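Local coordinates for DUF4974 domain-containing protein (PDB 4M0N) that probably acts as a membrane-anchored anti-sigma factor of the FecR family, the part described here including its FecR and FecR C-terminal domains, at residues 63-68 with 101-106; 84-89 with 105-110. The protein carries 1 engineered substitution. All coordinates share one frame; numbering follows the deposited sequence. Where two conformers were deposited one is given.

Contact 1. Residues 63-68 with 101-106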
ATOM      1  N   GLU A  63      12.948  -6.547  -5.093  1.00 15.59           N
ATOM      2  CA  GLU A  63      12.146  -7.226  -4.076  1.00 16.14           C
ATOM      3  C   GLU A  63      11.646  -6.183  -3.123  1.00 15.55           C
ATOM      4  O   GLU A  63      12.380  -5.263  -2.759  1.00 16.32           O
ATOM      5  CB  GLU A  63      12.949  -8.285  -3.305  1.00 18.17           C
ATOM      6  CG  GLU A  63      13.293  -9.525  -4.118  1.00 20.08           C
ATOM      7  CD  GLU A  63      14.119 -10.534  -3.325  1.00 27.06           C
ATOM      8  OE1 GLU A  63      14.652 -10.182  -2.266  1.00 27.55           O
ATOM      9  OE2 GLU A  63      14.252 -11.673  -3.793  1.00 30.76           O
ATOM     10  N   MET A  64      10.380  -6.283  -2.732  1.00 15.99           N
ATOM     11  CA  MET A  64       9.817  -5.291  -1.883  1.00 14.90           C
ATOM     12  C   MET A  64       8.813  -5.888  -0.924  1.00 14.92           C
ATOM     13  O   MET A  64       8.091  -6.824  -1.263  1.00 14.43           O
ATOM     14  CB  MET A  64       9.154  -4.215  -2.755  1.00 16.23           C
ATOM     15  CG  MET A  64       8.714  -3.001  -1.978  1.00 18.24           C
ATOM     16  SD  MET A  64       7.024  -3.020  -1.353  1.00 20.83           S
ATOM     17  CE  MET A  64       6.142  -3.031  -2.919  1.00 19.50           C
ATOM     18  N   GLU A  65       8.795  -5.358   0.287  1.00 13.77           N
ATOM     19  CA  GLU A  65       7.776  -5.617   1.266  1.00 15.12           C
ATOM     20  C   GLU A  65       7.361  -4.291   1.874  1.00 14.87           C
ATOM     21  O   GLU A  65       8.220  -3.500   2.327  1.00 16.15           O
ATOM     22  CB  GLU A  65       8.314  -6.591   2.322  1.00 15.43           C
ATOM     23  CG  GLU A  65       7.324  -6.976   3.393  1.00 15.94           C
ATOM     24  CD  GLU A  65       7.289  -5.965   4.513  1.00 18.51           C
ATOM     25  OE1 GLU A  65       8.369  -5.656   5.110  1.00 19.12           O
ATOM     26  OE2 GLU A  65       6.196  -5.494   4.812  1.00 16.65           O
ATOM     27  N   GLY A  66       6.062  -4.003   1.815  1.00 14.13           N
ATOM     28  CA  GLY A  66       5.521  -2.693   2.198  1.00 12.46           C
ATOM     29  C   GLY A  66       4.751  -2.128   1.036  1.00 12.68           C
ATOM     30  O   GLY A  66       4.165  -2.886   0.260  1.00 13.68           O
ATOM     31  N   GLU A  67       4.805  -0.809   0.860  1.00 12.76           N
ATOM     32  CA  GLU A  67       4.077  -0.148  -0.220  1.00 12.13           C
ATOM     33  C   GLU A  67       4.961   0.782  -0.988  1.00 13.14           C
ATOM     34  O   GLU A  67       5.710   1.571  -0.395  1.00 13.45           O
ATOM     35  CB  GLU A  67       2.865   0.613   0.353  1.00 12.30           C
ATOM     36  CG  GLU A  67       2.134   1.386  -0.760  1.00 14.11           C
ATOM     37  CD  GLU A  67       0.843   1.994  -0.283  1.00 15.57           C
ATOM     38  OE1 GLU A  67       0.751   2.441   0.912  1.00 16.54           O
ATOM     39  OE2 GLU A  67      -0.129   2.012  -1.087  1.00 15.55           O
ATOM     40  N   ALA A  68       4.932   0.662  -2.323  1.00 13.78           N
ATOM     41  CA  ALA A  68       5.724   1.530  -3.177  1.00 12.78           C
ATOM     42  C   ALA A  68       4.979   1.803  -4.456  1.00 12.28           C
ATOM     43  O   ALA A  68       4.236   0.956  -4.944  1.00 12.84           O
ATOM     44  CB  ALA A  68       7.060   0.868  -3.503  1.00 13.11           C
ATOM     45  N   TYR A 101       2.230  -4.875   2.563  1.00 12.51           N
ATOM     46  CA  TYR A 101       2.797  -4.893   3.908  1.00 12.60           C
ATOM     47  C   TYR A 101       2.583  -6.299   4.477  1.00 14.40           C
ATOM     48  O   TYR A 101       1.459  -6.848   4.493  1.00 14.98           O
ATOM     49  CB  TYR A 101       2.122  -3.865   4.821  1.00 12.71           C
ATOM     50  CG  TYR A 101       2.479  -2.446   4.519  1.00 12.39           C
ATOM     51  CD1 TYR A 101       3.653  -1.879   5.000  1.00 12.97           C
ATOM     52  CD2 TYR A 101       1.647  -1.661   3.743  1.00 11.48           C
ATOM     53  CE1 TYR A 101       3.989  -0.564   4.730  1.00 12.67           C
ATOM     54  CE2 TYR A 101       1.966  -0.355   3.493  1.00 11.45           C
ATOM     55  CZ  TYR A 101       3.131   0.187   3.961  1.00 11.45           C
ATOM     56  OH  TYR A 101       3.412   1.495   3.699  1.00 13.58           O
ATOM     57  N   GLN A 102       3.668  -6.864   4.986  1.00 15.91           N
ATOM     58  CA  GLN A 102       3.601  -8.222   5.521  1.00 17.09           C
ATOM     59  C   GLN A 102       2.678  -8.351   6.726  1.00 17.97           C
ATOM     60  O   GLN A 102       2.065  -9.429   6.922  1.00 18.60           O
ATOM     61  CB  GLN A 102       5.016  -8.782   5.770  1.00 19.87           C
ATOM     62  CG  GLN A 102       5.786  -8.156   6.909  1.00 22.15           C
ATOM     63  CD  GLN A 102       7.255  -8.625   7.020  1.00 27.14           C
ATOM     64  OE1 GLN A 102       7.770  -9.464   6.251  1.00 26.96           O
ATOM     65  NE2 GLN A 102       7.926  -8.075   7.991  1.00 26.41           N
ATOM     66  N   GLU A 103       2.510  -7.266   7.487  1.00 17.69           N
ATOM     67  CA  GLU A 103       1.556  -7.224   8.611  1.00 20.23           C
ATOM     68  C   GLU A 103       0.060  -7.029   8.291  1.00 20.13           C
ATOM     69  O   GLU A 103      -0.783  -7.061   9.205  1.00 21.33           O
ATOM     70  CB  GLU A 103       1.983  -6.148   9.624  1.00 22.15           C
ATOM     71  CG  GLU A 103       1.896  -4.706   9.155  1.00 25.51           C
ATOM     72  CD  GLU A 103       3.189  -4.148   8.608  1.00 26.51           C
ATOM     73  OE1 GLU A 103       4.006  -5.018   8.094  1.00 21.75           O
ATOM     74  OE2 GLU A 103       3.376  -2.859   8.718  1.00 19.94           O
ATOM     75  N   ASP A 104      -0.294  -6.818   7.025  1.00 16.80           N
ATOM     76  CA  ASP A 104      -1.664  -6.464   6.660  1.00 16.13           C
ATOM     77  C   ASP A 104      -2.400  -7.700   6.143  1.00 18.69           C
ATOM     78  O   ASP A 104      -1.791  -8.627   5.620  1.00 17.52           O
ATOM     79  CB  ASP A 104      -1.703  -5.419   5.544  1.00 16.26           C
ATOM     80  CG  ASP A 104      -1.315  -4.009   6.002  1.00 16.13           C
ATOM     81  OD1 ASP A 104      -0.898  -3.839   7.179  1.00 17.35           O
ATOM     82  OD2 ASP A 104      -1.437  -3.067   5.149  1.00 17.54           O
ATOM     83  N   GLU A 105      -3.708  -7.659   6.260  1.00 18.75           N
ATOM     84  CA  GLU A 105      -4.554  -8.731   5.752  0.50 20.43           C
ATOM     85  C   GLU A 105      -4.676  -8.661   4.230  1.00 17.79           C
ATOM     86  O   GLU A 105      -4.926  -9.681   3.600  1.00 18.61           O
ATOM     87  CB  GLU A 105      -5.941  -8.741   6.427  0.50 24.30           C
ATOM     88  CG  GLU A 105      -6.865  -7.570   6.131  0.50 25.69           C
ATOM     89  CD  GLU A 105      -8.302  -7.817   6.571  0.50 28.74           C
ATOM     90  OE1 GLU A 105      -8.511  -8.302   7.705  0.50 32.03           O
ATOM     91  OE2 GLU A 105      -9.226  -7.520   5.779  0.50 34.19           O
ATOM     92  N   LEU A 106      -4.493  -7.479   3.638  1.00 16.65           N
ATOM     93  CA  LEU A 106      -4.650  -7.339   2.204  1.00 16.60           C
ATOM     94  C   LEU A 106      -3.387  -6.894   1.507  1.00 17.03           C
ATOM     95  O   LEU A 106      -2.575  -6.160   2.086  1.00 19.45           O
ATOM     96  CB  LEU A 106      -5.742  -6.334   1.872  1.00 20.67           C
ATOM     97  CG  LEU A 106      -7.117  -6.512   2.504  1.00 24.58           C
ATOM     98  CD1 LEU A 106      -8.015  -5.311   2.218  1.00 29.96           C
ATOM     99  CD2 LEU A 106      -7.731  -7.782   1.962  1.00 24.70           C
TER
HETATM  100  O   HOH W   1       5.972  -3.750   6.722  1.00 17.15           O

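Contact 2. Residues 84-89 with 105-110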
ATOM      1  N   THR A  84       7.192  -9.547  -4.696  1.00 14.78           N
ATOM      2  CA  THR A  84       6.691  -9.593  -3.357  1.00 13.49           C
ATOM      3  C   THR A  84       6.418 -11.038  -2.959  1.00 14.34           C
ATOM      4  O   THR A  84       6.382 -11.953  -3.788  1.00 15.67           O
ATOM      5  CB  THR A  84       5.406  -8.795  -3.199  1.00 12.71           C
ATOM      6  OG1 THR A  84       4.326  -9.501  -3.830  1.00 12.62           O
ATOM      7  CG2 THR A  84       5.543  -7.415  -3.770  1.00 12.81           C
ATOM      8  N   ARG A  85       6.239 -11.229  -1.668  1.00 15.20           N
ATOM      9  CA  ARG A  85       5.987 -12.564  -1.187  1.00 17.93           C
ATOM     10  C   ARG A  85       4.803 -13.202  -1.915  1.00 18.89           C
ATOM     11  O   ARG A  85       4.858 -14.390  -2.233  1.00 20.57           O
ATOM     12  CB  ARG A  85       5.757 -12.565   0.321  1.00 19.54           C
ATOM     13  CG  ARG A  85       5.599 -13.975   0.898  1.00 24.10           C
ATOM     14  CD  ARG A  85       5.193 -13.970   2.370  1.00 28.63           C
ATOM     15  NE  ARG A  85       3.890 -13.340   2.632  1.00 29.64           N
ATOM     16  CZ  ARG A  85       2.696 -13.940   2.570  1.00 38.12           C
ATOM     17  NH1 ARG A  85       2.580 -15.227   2.248  1.00 38.93           N
ATOM     18  NH2 ARG A  85       1.594 -13.244   2.841  1.00 45.46           N
ATOM     19  N   GLN A  86       3.747 -12.420  -2.143  1.00 17.75           N
ATOM     20  CA  GLN A  86       2.481 -12.913  -2.666  1.00 19.81           C
ATOM     21  C   GLN A  86       2.465 -13.058  -4.190  1.00 18.63           C
ATOM     22  O   GLN A  86       1.679 -13.840  -4.732  1.00 19.61           O
ATOM     23  CB  GLN A  86       1.376 -11.963  -2.264  1.00 23.19           C
ATOM     24  CG  GLN A  86       1.203 -11.845  -0.754  1.00 25.30           C
ATOM     25  CD  GLN A  86       1.853 -10.599  -0.168  1.00 21.65           C
ATOM     26  OE1 GLN A  86       2.900 -10.114  -0.657  1.00 18.92           O
ATOM     27  NE2 GLN A  86       1.254 -10.092   0.913  1.00 20.58           N
ATOM     28  N   ALA A  87       3.286 -12.251  -4.861  1.00 15.18           N
ATOM     29  CA  ALA A  87       3.113 -12.054  -6.292  1.00 14.00           C
ATOM     30  C   ALA A  87       4.293 -11.394  -6.901  1.00 14.45           C
ATOM     31  O   ALA A  87       4.969 -10.586  -6.272  1.00 15.38           O
ATOM     32  CB  ALA A  87       1.915 -11.157  -6.559  1.00 14.24           C
ATOM     33  N   ASP A  88       4.513 -11.699  -8.163  1.00 13.31           N
ATOM     34  CA  ASP A  88       5.372 -10.865  -8.972  1.00 14.61           C
ATOM     35  C   ASP A  88       4.525  -9.915  -9.782  1.00 15.44           C
ATOM     36  O   ASP A  88       3.534 -10.322 -10.407  1.00 18.46           O
ATOM     37  CB  ASP A  88       6.175 -11.702  -9.968  1.00 15.19           C
ATOM     38  CG  ASP A  88       7.342 -12.471  -9.353  1.00 18.92           C
ATOM     39  OD1 ASP A  88       7.734 -12.229  -8.208  1.00 18.41           O
ATOM     40  OD2 ASP A  88       7.972 -13.293 -10.079  1.00 24.33           O
ATOM     41  N   VAL A  89       4.957  -8.662  -9.865  1.00 14.08           N
ATOM     42  CA  VAL A  89       4.303  -7.715 -10.735  1.00 14.67           C
ATOM     43  C   VAL A  89       5.274  -7.406 -11.859  1.00 16.09           C
ATOM     44  O   VAL A  89       6.370  -6.873 -11.618  1.00 17.41           O
ATOM     45  CB  VAL A  89       3.925  -6.439  -9.971  1.00 15.83           C
ATOM     46  CG1 VAL A  89       3.234  -5.466 -10.899  1.00 16.33           C
ATOM     47  CG2 VAL A  89       3.096  -6.805  -8.748  1.00 17.76           C
ATOM     48  N   GLU A 105      -3.708  -7.659   6.260  1.00 18.75           N
ATOM     49  CA  GLU A 105      -4.554  -8.731   5.752  0.50 20.43           C
ATOM     50  C   GLU A 105      -4.676  -8.661   4.230  1.00 17.79           C
ATOM     51  O   GLU A 105      -4.926  -9.681   3.600  1.00 18.61           O
ATOM     52  CB  GLU A 105      -5.941  -8.741   6.427  0.50 24.30           C
ATOM     53  CG  GLU A 105      -6.865  -7.570   6.131  0.50 25.69           C
ATOM     54  CD  GLU A 105      -8.302  -7.817   6.571  0.50 28.74           C
ATOM     55  OE1 GLU A 105      -8.511  -8.302   7.705  0.50 32.03           O
ATOM     56  OE2 GLU A 105      -9.226  -7.520   5.779  0.50 34.19           O
ATOM     57  N   LEU A 106      -4.493  -7.479   3.638  1.00 16.65           N
ATOM     58  CA  LEU A 106      -4.650  -7.339   2.204  1.00 16.60           C
ATOM     59  C   LEU A 106      -3.387  -6.894   1.507  1.00 17.03           C
ATOM     60  O   LEU A 106      -2.575  -6.160   2.086  1.00 19.45           O
ATOM     61  CB  LEU A 106      -5.742  -6.334   1.872  1.00 20.67           C
ATOM     62  CG  LEU A 106      -7.117  -6.512   2.504  1.00 24.58           C
ATOM     63  CD1 LEU A 106      -8.015  -5.311   2.218  1.00 29.96           C
ATOM     64  CD2 LEU A 106      -7.731  -7.782   1.962  1.00 24.70           C
ATOM     65  N   MET A 107      -3.233  -7.341   0.259  1.00 14.11           N
ATOM     66  CA  MET A 107      -2.235  -6.851  -0.658  1.00 13.67           C
ATOM     67  C   MET A 107      -2.965  -6.357  -1.912  1.00 13.74           C
ATOM     68  O   MET A 107      -3.975  -6.915  -2.288  1.00 14.45           O
ATOM     69  CB  MET A 107      -1.279  -7.990  -0.978  1.00 15.98           C
ATOM     70  CG  MET A 107      -0.233  -7.723  -2.008  1.00 19.59           C
ATOM     71  SD  MET A 107      -0.687  -8.175  -3.683  1.00 25.94           S
ATOM     72  CE  MET A 107       0.961  -8.008  -4.371  1.00 24.40           C
ATOM     73  N   ALA A 108      -2.509  -5.257  -2.480  1.00 12.67           N
ATOM     74  CA  ALA A 108      -3.170  -4.718  -3.667  1.00 13.77           C
ATOM     75  C   ALA A 108      -2.193  -4.109  -4.635  1.00 14.56           C
ATOM     76  O   ALA A 108      -1.246  -3.398  -4.244  1.00 13.51           O
ATOM     77  CB  ALA A 108      -4.209  -3.674  -3.310  1.00 15.33           C
ATOM     78  N   VAL A 109      -2.454  -4.371  -5.918  1.00 13.84           N
ATOM     79  CA  VAL A 109      -1.728  -3.766  -7.015  1.00 13.28           C
ATOM     80  C   VAL A 109      -2.705  -2.942  -7.838  1.00 12.66           C
ATOM     81  O   VAL A 109      -3.765  -3.422  -8.211  1.00 13.49           O
ATOM     82  CB  VAL A 109      -1.086  -4.848  -7.915  1.00 14.43           C
ATOM     83  CG1 VAL A 109      -0.390  -4.236  -9.116  1.00 14.69           C
ATOM     84  CG2 VAL A 109      -0.135  -5.713  -7.084  1.00 15.70           C
ATOM     85  N   SER A 110      -2.354  -1.680  -8.058  1.00 12.71           N
ATOM     86  CA  SER A 110      -3.263  -0.693  -8.668  1.00 13.69           C
ATOM     87  C   SER A 110      -2.512   0.041  -9.756  1.00 13.77           C
ATOM     88  O   SER A 110      -1.435   0.585  -9.516  1.00 14.15           O
ATOM     89  CB  SER A 110      -3.725   0.309  -7.628  1.00 14.72           C
ATOM     90  OG  SER A 110      -4.241  -0.305  -6.443  1.00 14.56           O
TER

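Contact 1. Residues 63-68 with 101-106
Glu65 OE2 accepts the backbone N-H of Gln102, with Gln102 N 2.9 Å from Glu65 OE2 and the bond almost straight at 173°. The donor comes in on the anti side of the carboxylate, tilted out of its plane. Beside this bond the Gln102 amide lies over the Glu65 carboxylate as a stacked pair of flat groups, their planes 8° apart, with Glu65 CD 3.7 Å from Gln102 CD. Glu65 reaches the turn because its chain leaves with CG anti to the backbone N (chi1 -178°) and then bends at chi2. One water donates to both Glu65 OE2, at 2.6 Å, and Glu103 OE1, bridging two carboxylates whose oxygens are 4.0 Å apart. Next to this polar cluster, Gly66 CA sits over one face of the Tyr101 ring in a CH-pi contact, 3.7 Å from the ring centroid. The backbone angles of Gly66 would force a CB against the preceding carbonyl oxygen, and here a CB would also crowd Tyr101 CE1. Glu67 CB packs against Tyr101 CE2 at 3.4 Å.

The type I turn from Tyr101 to Asp104, closed by Asp104 N to Tyr101 O, presents Gln102 N to the carboxylate. Farther out, the Glu67 carboxylate goes on to Asn97 and Asn44, and Tyr101 OH is hydrogen-bonded to Ala45 O. Arg176 of helix 167-178 forms a salt bridge to Glu103 and a cation-pi contact with the Tyr101 ring, probably offsetting part of the repulsion between the glutamates. A magnesium ion lies about 4 Å from the Glu65 side chain, and the Tyr101 side chain is about as near to Gly46, a magnesium-binding residue; such positive charge would probably stabilise the ionised acidic pair.

Contact 2. Residues 84-89 with 105-110
Segments 84-89 and 105-110 face each other across the interior between two sheets, with Gln86 CA and Met107 CA 7.9 Å apart, and meet through side chains. Met107 makes the largest share of the contact. Its CG is anti to the backbone N (chi1 175°) and the chain then bends at chi2, which sends the methyl CE to Thr84 OG1 at 3.7 Å and to Ala87 CB at 4.0 Å. Gln86 runs past Met107 in the opposite direction, its amide NE2 3.8 Å from Met107 CB and hydrogen-bonded to Asn137 OD1. Farther along, Val89 CG2 and Val109 CG2 meet tip to tip at 3.8 Å. Thr84 OG1 donates to Ala87 O at 2.7 Å, in the carbonyl plane and on a lone pair; Thr84 N gives the same oxygen a second bond, and Ala87 N returns one to Thr84 O, closing the tight turn of the beta hairpin 80-83/88-91. Replacing Gln86 by an alanine would probably leave Asn137 OD1 without this donor and open a gap beside Met107 CB and CG. The methylenes and methyl of Met107, the valine methyls and the Gln86 amide thus join the two sheets by apolar contact, while Thr84 OG1 and Gln86 NE2, both beside the methionine, are taken up by Ala87 O and Asn137 OD1.

In the fold
Contact 2 packs one sheet on the other, while contact 1 ties the corner between the sheets to the turn before strand 106-111. Both therefore draw on the chain around that strand, contact 1 through the turn that leads into it and contact 2 through the strand itself. Their centres are 7 Å apart, and they touch where Met64 O packs on Thr84 CG2 at 3.6 Å. Contact 2 lies in the buried interior and is mainly apolar. Contact 1 is only partly buried, at the corner where the chain passes from strand 60-65 of one sheet to strand 67-72 of the other; charge, water and an aromatic face dominate there, close to the magnesium ion and to helix 167-178.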